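Side-chain contacts in bifunctional endomannanase/endoglucanase (Caldanaerobius polysaccharolyticus, PDB 3W0K), which probably hydrolyses internal beta-1,4 linkages in mannans and cellulose-like glucans as a family 5 glycoside hydrolase: residues A[82-85]-A[89-92]; A[99-102]-A[107-110]; A[137-140]-A[145-148]; A[181-186]-A[191-196]. One frame throughout, in Å; residues are numbered along the deposited sequence.

Contact 1 of 4, residues A[82-85]-A[89-92]. With TRS (2-amino-2-hydroxymethyl-propane-1,3-diol), chain C.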
loop_
_atom_site.group_PDB
_atom_site.type_symbol
_atom_site.label_atom_id
_atom_site.label_comp_id
_atom_site.label_asym_id
_atom_site.label_seq_id
_atom_site.Cartn_x
_atom_site.Cartn_y
_atom_site.Cartn_z
ATOM N N ASN A 82 -1.943 0.389 8.080
ATOM C CA ASN A 82 -1.775 -0.949 7.525
ATOM C C ASN A 82 -0.779 -1.808 8.292
ATOM O O ASN A 82 0.258 -1.316 8.732
ATOM C CB ASN A 82 -1.295 -0.835 6.065
ATOM C CG ASN A 82 -0.760 -2.154 5.511
ATOM O OD1 ASN A 82 0.443 -2.307 5.291
ATOM N ND2 ASN A 82 -1.652 -3.115 5.303
ATOM N N LEU A 83 -1.106 -3.085 8.484
ATOM C CA LEU A 83 -0.152 -3.990 9.114
ATOM C C LEU A 83 0.631 -4.562 7.932
ATOM O O LEU A 83 0.088 -5.330 7.132
ATOM C CB LEU A 83 -0.838 -5.121 9.891
ATOM C CG LEU A 83 -1.448 -4.788 11.254
ATOM C CD1 LEU A 83 -1.874 -6.082 11.942
ATOM C CD2 LEU A 83 -0.438 -4.052 12.120
ATOM N N HIS A 84 1.866 -4.094 7.761
ATOM C CA HIS A 84 2.717 -4.555 6.668
ATOM C C HIS A 84 3.309 -5.905 7.041
ATOM O O HIS A 84 3.358 -6.828 6.219
ATOM C CB HIS A 84 3.817 -3.544 6.372
ATOM C CG HIS A 84 4.534 -3.818 5.091
ATOM N ND1 HIS A 84 5.685 -4.571 5.033
ATOM C CD2 HIS A 84 4.231 -3.492 3.813
ATOM C CE1 HIS A 84 6.058 -4.703 3.772
ATOM N NE2 HIS A 84 5.192 -4.057 3.013
ATOM N N ARG A 85 3.869 -5.966 8.245
ATOM C CA ARG A 85 4.360 -7.219 8.795
ATOM C C ARG A 85 3.344 -7.416 9.909
ATOM O O ARG A 85 3.216 -6.576 10.809
ATOM C CB ARG A 85 5.779 -7.133 9.370
ATOM C CG ARG A 85 6.199 -8.456 10.041
ATOM C CD ARG A 85 7.667 -8.493 10.441
ATOM N NE ARG A 85 8.553 -8.530 9.280
ATOM C CZ ARG A 85 8.900 -9.629 8.617
ATOM N NH1 ARG A 85 8.443 -10.822 8.985
ATOM N NH2 ARG A 85 9.709 -9.530 7.566
ATOM N N TYR A 89 2.916 -13.055 9.094
ATOM C CA TYR A 89 3.061 -12.725 7.675
ATOM C C TYR A 89 3.619 -11.370 7.282
ATOM O O TYR A 89 3.258 -10.340 7.836
ATOM C CB TYR A 89 1.729 -12.879 6.918
ATOM C CG TYR A 89 1.867 -12.630 5.422
ATOM C CD1 TYR A 89 2.559 -13.532 4.617
ATOM C CD2 TYR A 89 1.356 -11.475 4.823
ATOM C CE1 TYR A 89 2.742 -13.297 3.257
ATOM C CE2 TYR A 89 1.537 -11.228 3.458
ATOM C CZ TYR A 89 2.230 -12.147 2.683
ATOM O OH TYR A 89 2.406 -11.940 1.331
ATOM N N CYS A 90 4.476 -11.406 6.266
ATOM C CA CYS A 90 5.031 -10.217 5.627
ATOM C C CYS A 90 5.453 -10.713 4.256
ATOM O O CYS A 90 6.045 -11.788 4.138
ATOM C CB CYS A 90 6.230 -9.612 6.360
ATOM S SG CYS A 90 6.777 -8.041 5.575
ATOM N N ILE A 91 5.108 -9.966 3.211
ATOM C CA ILE A 91 5.473 -10.383 1.863
ATOM C C ILE A 91 6.995 -10.402 1.705
ATOM O O ILE A 91 7.536 -11.172 0.910
ATOM C CB ILE A 91 4.791 -9.510 0.791
ATOM C CG1 ILE A 91 4.994 -10.137 -0.594
ATOM C CG2 ILE A 91 5.320 -8.084 0.847
ATOM C CD1 ILE A 91 4.002 -9.666 -1.634
ATOM N N ASN A 92 7.677 -9.582 2.503
ATOM C CA ASN A 92 9.134 -9.524 2.492
ATOM C C ASN A 92 9.643 -10.307 3.693
ATOM O O ASN A 92 9.189 -10.087 4.819
ATOM C CB ASN A 92 9.618 -8.077 2.603
ATOM C CG ASN A 92 9.099 -7.202 1.484
ATOM O OD1 ASN A 92 9.267 -7.515 0.306
ATOM N ND2 ASN A 92 8.467 -6.096 1.849
HETATM C C TRS C . 6.293 -3.121 -1.061
HETATM C C1 TRS C . 7.097 -4.324 -0.507
HETATM C C2 TRS C . 5.750 -2.412 0.160
HETATM C C3 TRS C . 7.090 -1.991 -1.732
HETATM N N TRS C . 5.235 -3.617 -1.958
HETATM O O1 TRS C . 6.235 -5.105 0.448
HETATM O O2 TRS C . 4.447 -3.068 0.545
HETATM O O3 TRS C . 7.701 -2.458 -3.040
HETATM O O HOH W 1 3.068 -7.855 3.662
#
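The two backbones come nearest at Arg85 and Cys90, whose CA atoms are 4.4 Å apart, where the chain turns a corner at His84 and passes through a short loop. This is the loop that follows the third strand, 78-83, of the beta/alpha (TIM) barrel. The CB of Cys90 points toward 82-85 and sits over the centre of one face of the Arg85 guanidinium, 3.5 Å from Arg85 CZ. With CG anti to the backbone N (chi1 175°) and a bend at chi3 (-69°), the arginine chain brings that face over the cysteine. Beyond the contact, Arg85 NH1 forms a salt bridge with Glu97, and NH2 bonds to the backbone O of Arg93. With Arg85 replaced by an alanine, Glu97 would probably lose its charged mate and a gap would open beside Cys90 CB. Cys90 SG lies obliquely to the His84 ring, 3.7 Å from His84 ND1. His84 and Asn92 meet at a bound TRS molecule, probably from the crystallisation liquor. His84 NE2 donates to TRS O2 at 2.8 Å and also bonds TRS O1. Asn92 ND2 comes in at the edge of the His84 ring, with ring and amide planes 27° apart, and gives TRS O1 a weak bond of 2.8 Å. TRS also bonds Glu137 and Glu258, consistent with a sugar-binding site at this end of the barrel. Under the histidine ring, one water donates to His84 O at 2.8 Å and accepts from Ile91 N at 3.0 Å.

Contact 2 of 4, residues A[99-102]-A[107-110]; sequences DNLW and AQDG
Leu101 holds CG anti to its backbone N (chi1 178°), which brings CD1 close to Ala107 and Gln108. Gln108 CG lies beside the backbone N (chi1 -69°), and the chain, extended beyond it, brings NE2 to Leu101 O. The contact packs the end of a beta-to-alpha loop of the TIM barrel against the start of helix 105-121. The loop holds an Asx turn, in which Trp102 N donates to Asn100 OD1 at 3.1 Å. Gln108 NE2 gives Leu101 O a hydrogen bond of 3.0 Å, fairly straight at 153°. The oxygen lies almost in the amide plane, while the donor is tilted from the carbonyl plane. A leucine in place of Gln108 would probably leave Leu101 O without this donor and the bridging water without its tie to the helix. The rest is van der Waals packing: Leu101 CD1 lies 4.5 Å from Ala107 CB, and Ala107 CB is 3.7 Å from Asp99 CB. The Asp99 carboxylate is held elsewhere, by Tyr54 and by a salt bridge to Arg106. Leu154 of helix 148-165 packs on both Leu101 and Gln108. The bridging water accepts from Gln108 NE2 at 2.9 Å and donates to Trp102 O at 2.6 Å.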
loop_
_atom_site.group_PDB
_atom_site.type_symbol
_atom_site.label_atom_id
_atom_site.label_comp_id
_atom_site.label_asym_id
_atom_site.label_seq_id
_atom_site.Cartn_x
_atom_site.Cartn_y
_atom_site.Cartn_z
ATOM N N ASP A 99 5.201 -18.054 12.977
ATOM C CA ASP A 99 3.942 -18.637 12.529
ATOM C C ASP A 99 3.560 -18.280 11.100
ATOM O O ASP A 99 4.192 -17.437 10.464
ATOM C CB ASP A 99 2.808 -18.160 13.441
ATOM C CG ASP A 99 3.097 -18.386 14.908
ATOM O OD1 ASP A 99 3.790 -19.369 15.238
ATOM O OD2 ASP A 99 2.616 -17.581 15.732
ATOM N N ASN A 100 2.500 -18.932 10.625
ATOM C CA ASN A 100 1.943 -18.695 9.299
ATOM C C ASN A 100 0.503 -18.233 9.493
ATOM O O ASN A 100 -0.385 -19.028 9.809
ATOM C CB ASN A 100 1.960 -19.966 8.448
ATOM C CG ASN A 100 1.242 -19.783 7.121
ATOM O OD1 ASN A 100 0.938 -18.658 6.716
ATOM N ND2 ASN A 100 0.941 -20.887 6.450
ATOM N N LEU A 101 0.282 -16.944 9.271
ATOM C CA LEU A 101 -1.029 -16.326 9.426
ATOM C C LEU A 101 -2.155 -17.011 8.659
ATOM O O LEU A 101 -3.289 -17.062 9.124
ATOM C CB LEU A 101 -0.953 -14.863 8.979
ATOM C CG LEU A 101 -2.245 -14.042 9.022
ATOM C CD1 LEU A 101 -2.764 -13.987 10.456
ATOM C CD2 LEU A 101 -1.993 -12.633 8.503
ATOM N N TRP A 102 -1.834 -17.568 7.499
ATOM C CA TRP A 102 -2.858 -18.181 6.671
ATOM C C TRP A 102 -3.430 -19.494 7.161
ATOM O O TRP A 102 -4.529 -19.861 6.765
ATOM C CB TRP A 102 -2.363 -18.282 5.225
ATOM C CG TRP A 102 -1.779 -16.978 4.795
ATOM C CD1 TRP A 102 -0.467 -16.716 4.528
ATOM C CD2 TRP A 102 -2.458 -15.716 4.740
ATOM N NE1 TRP A 102 -0.282 -15.370 4.333
ATOM C CE2 TRP A 102 -1.487 -14.731 4.456
ATOM C CE3 TRP A 102 -3.791 -15.322 4.914
ATOM C CZ2 TRP A 102 -1.805 -13.373 4.343
ATOM C CZ3 TRP A 102 -4.108 -13.970 4.802
ATOM C CH2 TRP A 102 -3.119 -13.014 4.520
ATOM N N ALA A 107 -1.654 -17.428 15.267
ATOM C CA ALA A 107 -1.290 -16.206 14.551
ATOM C C ALA A 107 -2.548 -15.434 14.178
ATOM O O ALA A 107 -2.571 -14.203 14.238
ATOM C CB ALA A 107 -0.478 -16.538 13.306
ATOM N N GLN A 108 -3.590 -16.167 13.795
ATOM C CA GLN A 108 -4.856 -15.552 13.428
ATOM C C GLN A 108 -5.463 -14.869 14.641
ATOM O O GLN A 108 -5.987 -13.765 14.529
ATOM C CB GLN A 108 -5.800 -16.595 12.836
ATOM C CG GLN A 108 -5.315 -17.085 11.479
ATOM C CD GLN A 108 -6.026 -18.325 10.988
ATOM O OE1 GLN A 108 -6.902 -18.873 11.664
ATOM N NE2 GLN A 108 -5.630 -18.797 9.810
ATOM N N ASP A 109 -5.354 -15.509 15.806
ATOM C CA ASP A 109 -5.879 -14.918 17.036
ATOM C C ASP A 109 -5.106 -13.644 17.372
ATOM O O ASP A 109 -5.695 -12.650 17.800
ATOM C CB ASP A 109 -5.788 -15.906 18.206
ATOM C CG ASP A 109 -6.809 -17.031 18.114
ATOM O OD1 ASP A 109 -7.733 -16.961 17.276
ATOM O OD2 ASP A 109 -6.686 -17.997 18.899
ATOM N N GLY A 110 -3.788 -13.681 17.175
ATOM C CA GLY A 110 -2.952 -12.523 17.448
ATOM C C GLY A 110 -3.267 -11.379 16.499
ATOM O O GLY A 110 -3.310 -10.221 16.904
HETATM O O HOH W 2 -6.803 -20.571 7.843
#

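Contact 3 of 4, residues A[137-140]-A[145-148]; sequences EPPN and GLTR
Leu146 rests one branch on the ring of Pro139, with its CD1 3.6 Å from both CG and CD of that proline. The two side chains meet at a slant. Leu146 CG anti to its backbone N (chi1 -177°) places CD1 against the prolines. CD1 also comes to 4.2 Å from CB of Pro138 and thus touches both prolines. The other branch turns to the backbone: Leu146 CD2 is 4.1 Å from Asn140 O, and Leu146 CB lies 4.0 Å from the same oxygen. No hydrogen bond joins the two segments. The backbones stay well apart, with the CA atoms of Asn140 and Leu146 7.1 Å from each other, and the leucine side chain fills the space. Outside the pair, Trp102 packs on Pro139, and His151 of helix 148-165 touches Pro138 and Leu146. Just after the leucine, Thr147 takes the N-cap position of that helix, and its side chain caps a backbone N there. At the other end, Glu137 OE2 forms a salt bridge with Arg196, and OE1 bonds the amine of a TRS molecule. The whole is a beta-to-alpha loop of a family 5 TIM barrel. It leads from a glutamate after the fourth strand, where this family usually carries its catalytic acid/base, to the next barrel helix.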
loop_
_atom_site.group_PDB
_atom_site.type_symbol
_atom_site.label_atom_id
_atom_site.label_comp_id
_atom_site.label_asym_id
_atom_site.label_seq_id
_atom_site.Cartn_x
_atom_site.Cartn_y
_atom_site.Cartn_z
ATOM N N GLU A 137 -0.414 -6.862 0.994
ATOM C CA GLU A 137 -0.174 -7.819 -0.080
ATOM C C GLU A 137 -0.102 -9.319 0.241
ATOM O O GLU A 137 0.990 -9.893 0.303
ATOM C CB GLU A 137 1.110 -7.391 -0.811
ATOM C CG GLU A 137 1.047 -5.959 -1.365
ATOM C CD GLU A 137 2.400 -5.380 -1.767
ATOM O OE1 GLU A 137 3.449 -5.844 -1.269
ATOM O OE2 GLU A 137 2.414 -4.425 -2.576
ATOM N N PRO A 138 -1.262 -9.968 0.460
ATOM C CA PRO A 138 -1.296 -11.407 0.758
ATOM C C PRO A 138 -0.606 -12.156 -0.388
ATOM O O PRO A 138 -0.530 -11.651 -1.513
ATOM C CB PRO A 138 -2.795 -11.709 0.810
ATOM C CG PRO A 138 -3.374 -10.435 1.313
ATOM C CD PRO A 138 -2.613 -9.386 0.531
ATOM N N PRO A 139 -0.105 -13.373 -0.123
ATOM C CA PRO A 139 0.588 -14.170 -1.138
ATOM C C PRO A 139 -0.288 -14.779 -2.221
ATOM O O PRO A 139 -1.507 -14.593 -2.247
ATOM C CB PRO A 139 1.266 -15.251 -0.302
ATOM C CG PRO A 139 0.260 -15.505 0.771
ATOM C CD PRO A 139 -0.190 -14.105 1.155
ATOM N N ASN A 140 0.359 -15.488 -3.137
ATOM C CA ASN A 140 -0.356 -16.147 -4.215
ATOM C C ASN A 140 -1.107 -17.353 -3.684
ATOM O O ASN A 140 -0.763 -17.914 -2.641
ATOM C CB ASN A 140 0.617 -16.615 -5.298
ATOM C CG ASN A 140 1.055 -15.492 -6.211
ATOM O OD1 ASN A 140 0.306 -15.071 -7.096
ATOM N ND2 ASN A 140 2.268 -15.004 -6.008
ATOM N N GLY A 145 0.200 -22.096 1.984
ATOM C CA GLY A 145 -1.102 -22.686 2.248
ATOM C C GLY A 145 -2.317 -21.806 2.009
ATOM O O GLY A 145 -3.431 -22.207 2.330
ATOM N N LEU A 146 -2.124 -20.621 1.433
ATOM C CA LEU A 146 -3.254 -19.731 1.182
ATOM C C LEU A 146 -4.163 -20.231 0.069
ATOM O O LEU A 146 -3.699 -20.739 -0.954
ATOM C CB LEU A 146 -2.776 -18.308 0.843
ATOM C CG LEU A 146 -3.859 -17.232 0.629
ATOM C CD1 LEU A 146 -3.343 -15.855 1.021
ATOM C CD2 LEU A 146 -4.353 -17.208 -0.819
ATOM N N THR A 147 -5.465 -20.118 0.306
ATOM C CA THR A 147 -6.487 -20.473 -0.674
ATOM C C THR A 147 -7.466 -19.308 -0.620
ATOM O O THR A 147 -7.472 -18.545 0.351
ATOM C CB THR A 147 -7.255 -21.771 -0.309
ATOM O OG1 THR A 147 -7.968 -21.590 0.921
ATOM C CG2 THR A 147 -6.304 -22.950 -0.176
ATOM N N ARG A 148 -8.269 -19.131 -1.660
ATOM C CA ARG A 148 -9.244 -18.044 -1.638
ATOM C C ARG A 148 -10.191 -18.233 -0.457
ATOM O O ARG A 148 -10.596 -17.266 0.186
ATOM C CB ARG A 148 -10.043 -17.988 -2.940
ATOM C CG ARG A 148 -9.286 -17.420 -4.126
ATOM C CD ARG A 148 -10.229 -17.225 -5.295
ATOM N NE ARG A 148 -9.547 -16.805 -6.516
ATOM C CZ ARG A 148 -9.301 -15.541 -6.852
ATOM N NH1 ARG A 148 -9.669 -14.543 -6.057
ATOM N NH2 ARG A 148 -8.724 -15.276 -8.016
#

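Contact 4 of 4, residues A[181-186]-A[191-196]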
loop_
_atom_site.group_PDB
_atom_site.type_symbol
_atom_site.label_atom_id
_atom_site.label_comp_id
_atom_site.label_asym_id
_atom_site.label_seq_id
_atom_site.Cartn_x
_atom_site.Cartn_y
_atom_site.Cartn_z
ATOM N N ILE A 181 -4.149 -9.712 -7.605
ATOM C CA ILE A 181 -5.378 -10.446 -7.892
ATOM C C ILE A 181 -6.667 -9.983 -7.223
ATOM O O ILE A 181 -6.752 -9.916 -5.998
ATOM C CB ILE A 181 -5.145 -11.950 -7.591
ATOM C CG1 ILE A 181 -3.895 -12.446 -8.330
ATOM C CG2 ILE A 181 -6.363 -12.781 -7.966
ATOM C CD1 ILE A 181 -3.954 -12.296 -9.838
ATOM N N ALA A 182 -7.685 -9.724 -8.048
ATOM C CA ALA A 182 -8.997 -9.280 -7.579
ATOM C C ALA A 182 -9.698 -10.375 -6.778
ATOM O O ALA A 182 -9.484 -11.568 -7.015
ATOM C CB ALA A 182 -9.862 -8.847 -8.757
ATOM N N MET A 183 -10.572 -9.962 -5.866
ATOM C CA MET A 183 -11.271 -10.901 -4.993
ATOM C C MET A 183 -12.791 -10.772 -5.038
ATOM O O MET A 183 -13.407 -10.250 -4.110
ATOM C CB MET A 183 -10.772 -10.701 -3.556
ATOM C CG MET A 183 -9.257 -10.811 -3.426
ATOM S SD MET A 183 -8.602 -10.020 -1.942
ATOM C CE MET A 183 -8.929 -8.276 -2.310
ATOM N N PRO A 184 -13.423 -11.290 -6.103
ATOM C CA PRO A 184 -14.883 -11.200 -6.206
ATOM C C PRO A 184 -15.612 -11.899 -5.058
ATOM O O PRO A 184 -16.734 -11.525 -4.707
ATOM C CB PRO A 184 -15.174 -11.849 -7.564
ATOM C CG PRO A 184 -14.025 -12.783 -7.767
ATOM C CD PRO A 184 -12.849 -11.983 -7.270
ATOM N N GLU A 185 -14.940 -12.864 -4.433
ATOM C CA GLU A 185 -15.509 -13.608 -3.314
ATOM C C GLU A 185 -15.710 -12.740 -2.071
ATOM O O GLU A 185 -16.444 -13.117 -1.159
ATOM C CB GLU A 185 -14.649 -14.839 -2.977
ATOM C CG GLU A 185 -13.216 -14.541 -2.504
ATOM C CD GLU A 185 -12.212 -14.349 -3.642
ATOM O OE1 GLU A 185 -12.613 -14.188 -4.814
ATOM O OE2 GLU A 185 -10.999 -14.361 -3.360
ATOM N N LEU A 186 -15.069 -11.573 -2.042
ATOM C CA LEU A 186 -15.196 -10.659 -0.908
ATOM C C LEU A 186 -15.861 -9.336 -1.304
ATOM O O LEU A 186 -15.844 -8.368 -0.543
ATOM C CB LEU A 186 -13.821 -10.396 -0.281
ATOM C CG LEU A 186 -13.187 -11.568 0.476
ATOM C CD1 LEU A 186 -11.720 -11.285 0.749
ATOM C CD2 LEU A 186 -13.946 -11.822 1.777
ATOM N N VAL A 191 -16.074 -3.453 1.953
ATOM C CA VAL A 191 -14.743 -2.945 2.263
ATOM C C VAL A 191 -14.095 -2.443 0.981
ATOM O O VAL A 191 -14.555 -2.755 -0.120
ATOM C CB VAL A 191 -13.835 -4.045 2.880
ATOM C CG1 VAL A 191 -14.433 -4.554 4.181
ATOM C CG2 VAL A 191 -13.629 -5.194 1.892
ATOM N N VAL A 192 -13.057 -1.627 1.123
ATOM C CA VAL A 192 -12.345 -1.117 -0.041
ATOM C C VAL A 192 -11.377 -2.192 -0.520
ATOM O O VAL A 192 -10.666 -2.790 0.286
ATOM C CB VAL A 192 -11.525 0.152 0.293
ATOM C CG1 VAL A 192 -10.754 0.624 -0.939
ATOM C CG2 VAL A 192 -12.437 1.256 0.800
ATOM N N HIS A 193 -11.407 -2.486 -1.816
ATOM C CA HIS A 193 -10.494 -3.465 -2.399
ATOM C C HIS A 193 -9.321 -2.676 -2.960
ATOM O O HIS A 193 -9.487 -1.837 -3.850
ATOM C CB HIS A 193 -11.187 -4.281 -3.489
ATOM C CG HIS A 193 -12.193 -5.252 -2.958
ATOM N ND1 HIS A 193 -12.286 -6.550 -3.414
ATOM C CD2 HIS A 193 -13.140 -5.119 -1.999
ATOM C CE1 HIS A 193 -13.248 -7.175 -2.757
ATOM N NE2 HIS A 193 -13.782 -6.329 -1.894
ATOM N N SER A 194 -8.135 -2.945 -2.426
ATOM C CA SER A 194 -6.936 -2.224 -2.818
ATOM C C SER A 194 -5.994 -2.978 -3.740
ATOM O O SER A 194 -5.460 -4.038 -3.384
ATOM C CB SER A 194 -6.185 -1.763 -1.565
ATOM O OG SER A 194 -5.129 -0.875 -1.889
ATOM N N GLY A 195 -5.781 -2.389 -4.915
ATOM C CA GLY A 195 -4.898 -2.955 -5.917
ATOM C C GLY A 195 -3.523 -2.310 -5.942
ATOM O O GLY A 195 -3.158 -1.523 -5.053
ATOM N N ARG A 196 -2.777 -2.597 -7.003
ATOM C CA ARG A 196 -1.417 -2.099 -7.142
ATOM C C ARG A 196 -1.091 -1.604 -8.541
ATOM O O ARG A 196 -1.710 -2.026 -9.520
ATOM C CB ARG A 196 -0.432 -3.211 -6.773
ATOM C CG ARG A 196 -0.424 -3.595 -5.295
ATOM C CD ARG A 196 0.091 -2.441 -4.464
ATOM N NE ARG A 196 0.281 -2.774 -3.050
ATOM C CZ ARG A 196 -0.643 -2.630 -2.106
ATOM N NH1 ARG A 196 -1.854 -2.173 -2.406
ATOM N NH2 ARG A 196 -0.321 -2.855 -0.836
HETATM O O HOH W 3 -10.482 -7.247 -5.444
#
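Hydrogen bonds come first, and they centre on the edge of the His193 ring. NE2 of His193 donates to Leu186 O, a weak bond of 3.2 Å with an angle of 140° at the hydrogen. On the same ring, ND1 of His193 is 2.8 Å from a water, which in turn accepts from Met183 N at 2.7 Å. The weak direct bond and the water bridge, at different ring nitrogens, probably help to set the rotation of the imidazole. Within 181-186, Leu186 N donates to Met183 O at 3.0 Å across the short 3-10 turn. That carbonyl also lies near the plane of the ring, with Met183 O 3.4 Å from His193 CE1. Van der Waals contacts are lighter. Met183 is bent at chi3 (-68°), which leaves its CE 3.9 Å from His193 ND1. Leu186 CB approaches His193 CE1 to 4.1 Å. Charged groups lie farther along the strand. Arg196 NH1 donates to Gly195 O, which sits in the guanidinium plane at 3.0 Å. The same guanidinium forms salt bridges with Asp174 and Glu258, consistent with a place in the polar site at the C-terminal end of the barrel strands. The contact joins strand 192-197, the sixth of the TIM barrel, to the loop that precedes it. His151 of helix 148-165 touches Met183 and Leu186, Ile173 of strand 170-174 packs on Met183, and Trp244 of helix 234-249 packs on His193.

From the N terminus the four contacts follow in series; none nests in or crosses another. Contact 1 closes a short loop after strand 78-83. Contact 2 closes the end of the same connection where it enters helix 105-121. The two meet through Tyr89 and Trp102, whose rings pack edge-to-face. Contact 3 closes the loop between strand 130-133 and helix 148-165. Tyr89 OH reaches Glu137 O there, and Trp102 of contact 2 also packs on this loop. Contact 4 closes the turn before strand 192-197. Salt bridges Glu137-Arg196 and Arg148-Glu185 tie it to contact 3. Together they join the third, fourth and sixth barrel strands with their loops.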